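Local coordinates for flagellar protein FliL (Vibrio alginolyticus, PDB 6AHP), which assists the bacterial flagellar motor through a stomatin-like periplasmic core, probably as a component associated with the flagellar basal body, at residues V10-A15 and A33-R38. Residues are numbered along the deposited sequence; the frame is centred on the assembly and turned at random.
Sequences VNLPQA and AQLMVR
V10 and L35 form an antiparallel hydrogen-bonded pair: V10 N donates to L35 O at 2.8 Å, and L35 N returns a bond to V10 O at 2.9 Å, both nearly straight. Beneath this pair the branched side chains of V10, L12 and L35 mesh on one face of the sheet. L35 CD1 lies 4.1 Å from V10 CG1 and 4.2 Å from L12 CD2, so one methyl of L35 touches two alternate residues of the opposing strand. V10 has CG1 anti to its own nitrogen (chi1 167°), which leaves CG2 to approach V37. Helices 40-48 and 50-62 pack against this face, the first meeting V10 and V37, the second L12 and L35, so aliphatic residues suit it.

On the other face N11 and Q34 make a non-hydrogen-bonded pair. Their amide planes stand 78° apart, and N11 OD1 meets the aliphatic CG of Q34 at 3.3 Å. That oxygen takes its hydrogen bond from K32, and polar amides suit this partly exposed face.

Towards P13 the pairing slackens: L12 N reaches A33 O only weakly, at 3.5 Å. A water bridges the gap, accepting from A33 N and apparently donating to L12 O, each at 2.7 Å. Between these two segments the strong direct bonds are thus those of V10 and L35, while a water supplements the weak one between L12 and A33, just before the chain turns at Q14.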
loop_
_atom_site.group_PDB
_atom_site.type_symbol
_atom_site.label_atom_id
_atom_site.label_comp_id
_atom_site.label_asym_id
_atom_site.label_seq_id
_atom_site.Cartn_x
_atom_site.Cartn_y
_atom_site.Cartn_z
ATOM N N VAL A 10 -7.048 5.995 15.457
ATOM C CA VAL A 10 -6.279 6.740 14.483
ATOM C C VAL A 10 -7.091 6.708 13.207
ATOM O O VAL A 10 -7.269 5.641 12.600
ATOM C CB VAL A 10 -4.882 6.131 14.268
ATOM C CG1 VAL A 10 -4.228 6.735 13.020
ATOM C CG2 VAL A 10 -4.007 6.318 15.502
ATOM N N ASN A 11 -7.590 7.867 12.811
ATOM C CA ASN A 11 -8.429 7.962 11.629
ATOM C C ASN A 11 -7.583 7.873 10.373
ATOM O O ASN A 11 -6.567 8.556 10.253
ATOM C CB ASN A 11 -9.204 9.273 11.615
ATOM C CG ASN A 11 -10.141 9.354 10.435
ATOM O OD1 ASN A 11 -10.905 8.422 10.173
ATOM N ND2 ASN A 11 -10.061 10.453 9.691
ATOM N N LEU A 12 -8.016 7.043 9.436
ATOM C CA LEU A 12 -7.415 6.987 8.114
ATOM C C LEU A 12 -8.337 7.769 7.190
ATOM O O LEU A 12 -9.338 7.215 6.704
ATOM C CB LEU A 12 -7.266 5.540 7.642
ATOM C CG LEU A 12 -6.188 4.722 8.346
ATOM C CD1 LEU A 12 -6.015 3.439 7.617
ATOM C CD2 LEU A 12 -4.851 5.472 8.376
ATOM N N PRO A 13 -8.060 9.047 6.929
ATOM C CA PRO A 13 -9.104 9.921 6.355
ATOM C C PRO A 13 -9.566 9.527 4.960
ATOM O O PRO A 13 -10.755 9.675 4.654
ATOM C CB PRO A 13 -8.437 11.306 6.361
ATOM C CG PRO A 13 -7.269 11.186 7.328
ATOM C CD PRO A 13 -6.812 9.775 7.232
ATOM N N GLN A 14 -8.681 9.014 4.110
ATOM C CA GLN A 14 -9.031 8.725 2.722
ATOM C C GLN A 14 -9.609 7.320 2.598
ATOM O O GLN A 14 -8.929 6.330 2.906
ATOM C CB GLN A 14 -7.808 8.880 1.820
ATOM C CG GLN A 14 -8.062 8.524 0.358
ATOM C CD GLN A 14 -8.819 9.610 -0.394
ATOM O OE1 GLN A 14 -10.000 9.870 -0.129
ATOM N NE2 GLN A 14 -8.138 10.256 -1.332
ATOM N N ALA A 15 -10.847 7.234 2.118
ATOM C CA ALA A 15 -11.482 5.940 1.892
ATOM C C ALA A 15 -10.720 5.128 0.851
ATOM O O ALA A 15 -10.133 5.671 -0.087
ATOM C CB ALA A 15 -12.926 6.121 1.433
ATOM N N ALA A 33 -11.977 3.299 6.817
ATOM C CA ALA A 33 -11.314 2.531 7.866
ATOM C C ALA A 33 -10.658 3.439 8.899
ATOM O O ALA A 33 -10.297 4.586 8.621
ATOM C CB ALA A 33 -10.248 1.591 7.277
ATOM N N GLN A 34 -10.479 2.885 10.099
ATOM C CA GLN A 34 -9.712 3.515 11.165
ATOM C C GLN A 34 -8.929 2.431 11.889
ATOM O O GLN A 34 -9.229 1.238 11.766
ATOM C CB GLN A 34 -10.610 4.281 12.171
ATOM C CG GLN A 34 -11.380 5.470 11.584
ATOM C CD GLN A 34 -11.969 6.402 12.641
ATOM O OE1 GLN A 34 -11.341 6.711 13.663
ATOM N NE2 GLN A 34 -13.188 6.864 12.391
ATOM N N LEU A 35 -7.941 2.850 12.673
ATOM C CA LEU A 35 -7.115 1.931 13.442
ATOM C C LEU A 35 -7.436 2.064 14.927
ATOM O O LEU A 35 -7.464 3.176 15.464
ATOM C CB LEU A 35 -5.618 2.195 13.208
ATOM C CG LEU A 35 -5.246 2.324 11.721
ATOM C CD1 LEU A 35 -3.874 2.947 11.577
ATOM C CD2 LEU A 35 -5.350 0.932 11.008
ATOM N N MET A 36 -7.644 0.927 15.583
ATOM C CA MET A 36 -7.755 0.871 17.031
ATOM C C MET A 36 -6.387 0.521 17.616
ATOM O O MET A 36 -5.769 -0.464 17.206
ATOM C CB MET A 36 -8.796 -0.163 17.441
ATOM C CG MET A 36 -9.105 -0.216 18.924
ATOM S SD MET A 36 -10.502 -1.371 19.101
ATOM C CE MET A 36 -9.738 -2.589 20.155
ATOM N N VAL A 37 -5.901 1.358 18.531
ATOM C CA VAL A 37 -4.595 1.162 19.139
ATOM C C VAL A 37 -4.765 1.309 20.648
ATOM O O VAL A 37 -5.747 1.880 21.130
ATOM C CB VAL A 37 -3.532 2.174 18.625
ATOM C CG1 VAL A 37 -3.499 2.250 17.050
ATOM C CG2 VAL A 37 -3.810 3.553 19.205
ATOM N N ARG A 38 -3.769 0.821 21.388
ATOM C CA ARG A 38 -3.686 1.021 22.832
ATOM C C ARG A 38 -2.384 1.725 23.182
ATOM O O ARG A 38 -1.301 1.197 22.918
ATOM C CB ARG A 38 -3.804 -0.310 23.575
ATOM C CG ARG A 38 -5.262 -0.835 23.655
ATOM C CD ARG A 38 -5.334 -2.150 24.430
ATOM N NE ARG A 38 -6.679 -2.711 24.374
ATOM C CZ ARG A 38 -7.667 -2.326 25.174
ATOM N NH1 ARG A 38 -7.438 -1.373 26.079
ATOM N NH2 ARG A 38 -8.879 -2.882 25.066
HETATM O O HOH W 1 -10.299 5.003 5.463
#